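Local coordinates for pyroglutatmate porin OpdO (Pseudomonas aeruginosa, PDB 3SZV), which probably forms an OprD-family beta-barrel channel that lets small carboxylate solutes cross the bacterial outer membrane, at residues 298-303 against 353-358; 373-378 against 389-394. All coordinates share one frame; numbering follows the deposited sequence.

In the fold
Contact 1 ties a loop, 298-303, to strand 346-361 of the barrel wall; contact 2 joins the next two strands, 371-381 and 387-399, as a hairpin. Their centres lie about 10 Å apart. Strands 346-361 and 371-381 are sheet neighbours, probably hydrogen-bonded from T356 N to N376 O and from L358 O to W374 N, both 2.8 Å. The loop reaches beyond strand 346-361, Q301 NE2 being hydrogen-bonded to E389 OE2 of contact 2; separately, D357 OD2 of that strand forms a weak, long ion pair with R375 NE. Loop, acidic groups and arginines thus gather on one wall face, consistent with the lining of a carboxylate channel.

Contact 1: 298-303 against 353-358; sequences NFIQIG and ERNTDL
Q301 and N355 mark the nearest approach of loop 298-303 to strand 353-358, with CA atoms 6.7 Å apart, too far for sheet pairing. Side chains of the strand bridge the gap by accepting three successive backbone N-H groups of the loop. N355 OD1 takes Q301 N at 2.9 Å, the donor tilted 22° from the carbonyl plane, while the E353 carboxylate spans the next two: OE2 accepts I302 N and OE1 accepts G303 N, each at 2.8 Å through a syn lone pair. E353 CG stands anti to the backbone N (chi1 177°) and the chain beyond is extended, giving this reach. N355 ND2 donates almost straight to the anti lone pair of E353 OE2 at 2.9 Å, so that oxygen accepts two N-H groups, and the N355 amide and E353 carboxylate probably hold each other in place. R334 NE also bonds N355 OD1. From the opposite direction, I300 CD1 packs 3.3 Å from E353 CD. A water donates to both Q301 OE1 and D357 OD1, while Q301 NE2 is hydrogen-bonded to E389. Such anchoring of backbone N-H groups by a glutamate and an asparagine of the barrel wall fits a porin loop folded inside its barrel.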
loop_
_atom_site.group_PDB
_atom_site.type_symbol
_atom_site.label_atom_id
_atom_site.label_comp_id
_atom_site.label_asym_id
_atom_site.label_seq_id
_atom_site.Cartn_x
_atom_site.Cartn_y
_atom_site.Cartn_z
ATOM N N ASN A 298 2.768 -11.942 4.143
ATOM C CA ASN A 298 4.097 -11.877 4.738
ATOM C C ASN A 298 5.027 -10.843 4.096
ATOM O O ASN A 298 6.243 -10.901 4.261
ATOM C CB ASN A 298 4.743 -13.276 4.757
ATOM C CG ASN A 298 4.079 -14.215 5.771
ATOM O OD1 ASN A 298 3.285 -13.793 6.624
ATOM N ND2 ASN A 298 4.422 -15.502 5.692
ATOM N N PHE A 299 4.442 -9.876 3.387
ATOM C CA PHE A 299 5.193 -8.727 2.879
ATOM C C PHE A 299 5.391 -7.749 4.030
ATOM O O PHE A 299 4.418 -7.251 4.614
ATOM C CB PHE A 299 4.427 -8.068 1.719
ATOM C CG PHE A 299 4.845 -6.650 1.402
ATOM C CD1 PHE A 299 6.135 -6.353 0.991
ATOM C CD2 PHE A 299 3.909 -5.629 1.449
ATOM C CE1 PHE A 299 6.498 -5.032 0.673
ATOM C CE2 PHE A 299 4.262 -4.320 1.127
ATOM C CZ PHE A 299 5.554 -4.028 0.740
ATOM N N ILE A 300 6.654 -7.499 4.357
ATOM C CA ILE A 300 7.014 -6.704 5.523
ATOM C C ILE A 300 7.992 -5.581 5.148
ATOM O O ILE A 300 7.882 -5.038 4.041
ATOM C CB ILE A 300 7.476 -7.614 6.684
ATOM C CG1 ILE A 300 8.660 -8.502 6.284
ATOM C CG2 ILE A 300 6.311 -8.470 7.158
ATOM C CD1 ILE A 300 9.345 -9.133 7.493
ATOM N N GLN A 301 8.912 -5.196 6.036
ATOM C CA GLN A 301 9.654 -3.958 5.799
ATOM C C GLN A 301 10.503 -4.019 4.542
ATOM O O GLN A 301 10.493 -3.094 3.722
ATOM C CB GLN A 301 10.519 -3.581 7.005
ATOM C CG GLN A 301 11.286 -2.281 6.821
ATOM C CD GLN A 301 11.965 -1.813 8.101
ATOM O OE1 GLN A 301 11.485 -2.066 9.209
ATOM N NE2 GLN A 301 13.093 -1.125 7.957
ATOM N N ILE A 302 11.238 -5.108 4.389
ATOM C CA ILE A 302 12.118 -5.249 3.235
ATOM C C ILE A 302 11.566 -6.262 2.236
ATOM O O ILE A 302 11.277 -5.929 1.075
ATOM C CB ILE A 302 13.541 -5.635 3.659
ATOM C CG1 ILE A 302 14.128 -4.548 4.574
ATOM C CG2 ILE A 302 14.437 -5.843 2.430
ATOM C CD1 ILE A 302 15.500 -4.861 5.121
ATOM N N GLY A 303 11.382 -7.492 2.691
ATOM C CA GLY A 303 11.036 -8.570 1.782
ATOM C C GLY A 303 9.563 -8.870 1.605
ATOM O O GLY A 303 8.727 -8.564 2.473
ATOM N N GLU A 353 13.603 -12.577 8.171
ATOM C CA GLU A 353 13.622 -11.137 8.379
ATOM C C GLU A 353 12.939 -10.802 9.694
ATOM O O GLU A 353 11.873 -11.334 9.999
ATOM C CB GLU A 353 12.930 -10.414 7.217
ATOM C CG GLU A 353 12.852 -8.901 7.413
ATOM C CD GLU A 353 12.258 -8.153 6.223
ATOM O OE1 GLU A 353 12.203 -8.720 5.101
ATOM O OE2 GLU A 353 11.828 -6.991 6.413
ATOM N N ARG A 354 13.580 -9.941 10.472
ATOM C CA ARG A 354 12.979 -9.404 11.679
ATOM C C ARG A 354 12.772 -7.908 11.500
ATOM O O ARG A 354 13.632 -7.222 10.957
ATOM C CB ARG A 354 13.884 -9.643 12.889
ATOM C CG ARG A 354 13.305 -9.063 14.159
ATOM C CD ARG A 354 14.369 -8.702 15.191
ATOM N NE ARG A 354 15.522 -7.979 14.645
ATOM C CZ ARG A 354 15.508 -6.727 14.184
ATOM N NH1 ARG A 354 14.385 -6.009 14.154
ATOM N NH2 ARG A 354 16.634 -6.187 13.731
ATOM N N ASN A 355 11.633 -7.400 11.964
ATOM C CA ASN A 355 11.368 -5.962 11.965
ATOM C C ASN A 355 10.957 -5.524 13.353
ATOM O O ASN A 355 10.246 -6.254 14.047
ATOM C CB ASN A 355 10.170 -5.586 11.085
ATOM C CG ASN A 355 10.336 -5.915 9.611
ATOM O OD1 ASN A 355 9.349 -5.852 8.876
ATOM N ND2 ASN A 355 11.550 -6.236 9.153
ATOM N N THR A 356 11.375 -4.329 13.756
ATOM C CA THR A 356 10.886 -3.730 14.997
ATOM C C THR A 356 10.592 -2.266 14.747
ATOM O O THR A 356 11.440 -1.545 14.223
ATOM C CB THR A 356 11.917 -3.841 16.127
ATOM O OG1 THR A 356 12.212 -5.221 16.357
ATOM C CG2 THR A 356 11.374 -3.203 17.419
ATOM N N ASP A 357 9.382 -1.830 15.108
ATOM C CA ASP A 357 8.978 -0.436 14.958
ATOM C C ASP A 357 8.701 0.149 16.332
ATOM O O ASP A 357 7.930 -0.417 17.101
ATOM C CB ASP A 357 7.688 -0.320 14.143
ATOM C CG ASP A 357 7.889 -0.555 12.654
ATOM O OD1 ASP A 357 9.021 -0.862 12.234
ATOM O OD2 ASP A 357 6.888 -0.440 11.913
ATOM N N LEU A 358 9.312 1.292 16.631
ATOM C CA LEU A 358 9.039 2.018 17.861
ATOM C C LEU A 358 8.597 3.403 17.440
ATOM O O LEU A 358 9.250 4.044 16.619
ATOM C CB LEU A 358 10.310 2.141 18.700
ATOM C CG LEU A 358 10.328 1.592 20.126
ATOM C CD1 LEU A 358 11.606 2.037 20.819
ATOM C CD2 LEU A 358 9.108 2.050 20.904
HETATM O O HOH W 1 8.893 -2.600 10.063
#

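Contact 2: 373-378 against 389-394; sequences KWRNAT and ENRLIL
W374 and L392, like N376 and N390, form non-hydrogen-bonded pairs of an antiparallel ladder between strands 373-378 and 389-394, whose axes come within 4.7 Å. The hydrogen-bonded pairs K373-I393, R375-R391 and A377-E389 alternate with them, and their face is the more closely packed, with A377, E389 and R391 buried. R391 grips E389 OE2 side-on through NE (2.7 Å) and NH2, while R36 forms a salt bridge with E389 OE1. R375 and R391 run side by side with guanidinium planes 68° apart; R375 NH1 lies over a face of R391, 3.8 Å from its NH1. A water accepts from R375 NH1, and weakly from R391 NH1. The face of W374, N376 and N390 is the surface side, thinly covered but bonded through N390 OD1. This oxygen accepts W374 NE1 at 2.8 Å on a lone pair, ring and amide nearly coplanar (8°), and N376 ND2 at 2.9 Å from above the carbonyl plane. W374 CG, anti to the backbone N (chi1 168°), carries the indole toward N376 and across to N390; N376 CB sits 3.3 Å above the plane of the W374 ring, offset toward its rim. On the buried face, one glutamate offsets part of a clustered positive charge; the remainder would probably attract carboxylates.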
loop_
_atom_site.group_PDB
_atom_site.type_symbol
_atom_site.label_atom_id
_atom_site.label_comp_id
_atom_site.label_asym_id
_atom_site.label_seq_id
_atom_site.Cartn_x
_atom_site.Cartn_y
_atom_site.Cartn_z
ATOM N N LYS A 373 9.026 7.814 14.213
ATOM C CA LYS A 373 8.977 6.369 14.081
ATOM C C LYS A 373 10.343 5.848 13.689
ATOM O O LYS A 373 10.960 6.339 12.740
ATOM C CB LYS A 373 7.940 5.946 13.037
ATOM C CG LYS A 373 7.864 4.427 12.865
ATOM C CD LYS A 373 6.772 4.005 11.893
ATOM C CE LYS A 373 5.405 4.179 12.527
ATOM N NZ LYS A 373 5.408 3.569 13.886
ATOM N N TRP A 374 10.810 4.851 14.433
ATOM C CA TRP A 374 12.041 4.144 14.112
ATOM C C TRP A 374 11.688 2.730 13.659
ATOM O O TRP A 374 11.020 1.984 14.372
ATOM C CB TRP A 374 12.973 4.122 15.338
ATOM C CG TRP A 374 14.144 3.182 15.226
ATOM C CD1 TRP A 374 15.013 3.062 14.177
ATOM C CD2 TRP A 374 14.579 2.238 16.214
ATOM N NE1 TRP A 374 15.955 2.097 14.449
ATOM C CE2 TRP A 374 15.711 1.575 15.693
ATOM C CE3 TRP A 374 14.119 1.886 17.488
ATOM C CZ2 TRP A 374 16.390 0.581 16.400
ATOM C CZ3 TRP A 374 14.791 0.899 18.188
ATOM C CH2 TRP A 374 15.915 0.256 17.642
ATOM N N ARG A 375 12.120 2.370 12.454
ATOM C CA ARG A 375 11.859 1.047 11.901
ATOM C C ARG A 375 13.185 0.344 11.652
ATOM O O ARG A 375 13.994 0.793 10.840
ATOM C CB ARG A 375 11.075 1.149 10.588
ATOM C CG ARG A 375 9.816 2.012 10.693
ATOM C CD ARG A 375 8.996 1.972 9.402
ATOM N NE ARG A 375 8.531 0.618 9.126
ATOM C CZ ARG A 375 8.342 0.110 7.910
ATOM N NH1 ARG A 375 8.579 0.838 6.821
ATOM N NH2 ARG A 375 7.933 -1.150 7.777
ATOM N N ASN A 376 13.411 -0.760 12.353
ATOM C CA ASN A 376 14.666 -1.473 12.250
ATOM C C ASN A 376 14.409 -2.855 11.663
ATOM O O ASN A 376 13.479 -3.546 12.075
ATOM C CB ASN A 376 15.292 -1.559 13.649
ATOM C CG ASN A 376 16.451 -2.526 13.725
ATOM O OD1 ASN A 376 16.337 -3.591 14.333
ATOM N ND2 ASN A 376 17.577 -2.164 13.119
ATOM N N ALA A 377 15.206 -3.246 10.676
ATOM C CA ALA A 377 15.038 -4.548 10.047
ATOM C C ALA A 377 16.373 -5.247 9.856
ATOM O O ALA A 377 17.406 -4.604 9.627
ATOM C CB ALA A 377 14.340 -4.407 8.713
ATOM N N THR A 378 16.327 -6.568 9.940
ATOM C CA THR A 378 17.488 -7.413 9.686
ATOM C C THR A 378 17.034 -8.519 8.752
ATOM O O THR A 378 16.016 -9.158 9.018
ATOM C CB THR A 378 17.966 -8.064 11.000
ATOM O OG1 THR A 378 18.366 -7.037 11.911
ATOM C CG2 THR A 378 19.156 -9.000 10.753
ATOM N N GLU A 389 18.783 -2.635 8.144
ATOM C CA GLU A 389 18.227 -1.370 7.699
ATOM C C GLU A 389 17.610 -0.634 8.873
ATOM O O GLU A 389 16.891 -1.220 9.685
ATOM C CB GLU A 389 17.171 -1.633 6.625
ATOM C CG GLU A 389 16.483 -0.396 6.079
ATOM C CD GLU A 389 15.450 -0.758 5.034
ATOM O OE1 GLU A 389 15.840 -1.120 3.907
ATOM O OE2 GLU A 389 14.248 -0.709 5.349
ATOM N N ASN A 390 17.895 0.655 8.961
ATOM C CA ASN A 390 17.211 1.505 9.918
ATOM C C ASN A 390 16.541 2.649 9.183
ATOM O O ASN A 390 17.128 3.231 8.272
ATOM C CB ASN A 390 18.184 2.034 10.971
ATOM C CG ASN A 390 18.606 0.964 11.954
ATOM O OD1 ASN A 390 17.928 0.721 12.952
ATOM N ND2 ASN A 390 19.735 0.313 11.678
ATOM N N ARG A 391 15.296 2.933 9.556
ATOM C CA ARG A 391 14.592 4.117 9.071
ATOM C C ARG A 391 14.201 4.959 10.266
ATOM O O ARG A 391 13.789 4.441 11.305
ATOM C CB ARG A 391 13.336 3.742 8.284
ATOM C CG ARG A 391 13.584 2.808 7.114
ATOM C CD ARG A 391 12.320 2.517 6.320
ATOM N NE ARG A 391 12.556 1.449 5.351
ATOM C CZ ARG A 391 11.817 1.228 4.267
ATOM N NH1 ARG A 391 10.780 2.008 3.990
ATOM N NH2 ARG A 391 12.123 0.224 3.455
ATOM N N LEU A 392 14.345 6.270 10.124
ATOM C CA LEU A 392 13.862 7.188 11.134
ATOM C C LEU A 392 13.007 8.196 10.404
ATOM O O LEU A 392 13.486 8.874 9.492
ATOM C CB LEU A 392 15.012 7.898 11.842
ATOM C CG LEU A 392 14.587 8.765 13.025
ATOM C CD1 LEU A 392 13.813 7.925 14.036
ATOM C CD2 LEU A 392 15.797 9.421 13.675
ATOM N N ILE A 393 11.737 8.274 10.778
ATOM C CA ILE A 393 10.808 9.168 10.105
ATOM C C ILE A 393 10.175 10.124 11.102
ATOM O O ILE A 393 9.548 9.703 12.076
ATOM C CB ILE A 393 9.695 8.387 9.379
ATOM C CG1 ILE A 393 10.285 7.227 8.570
ATOM C CG2 ILE A 393 8.877 9.322 8.487
ATOM C CD1 ILE A 393 10.259 5.891 9.293
ATOM N N LEU A 394 10.362 11.415 10.858
ATOM C CA LEU A 394 9.673 12.456 11.614
ATOM C C LEU A 394 8.568 13.004 10.727
ATOM O O LEU A 394 8.795 13.308 9.550
ATOM C CB LEU A 394 10.635 13.574 12.003
ATOM C CG LEU A 394 11.580 13.355 13.185
ATOM C CD1 LEU A 394 12.291 12.016 13.103
ATOM C CD2 LEU A 394 12.586 14.494 13.259
HETATM O O HOH W 2 9.032 3.741 6.379
#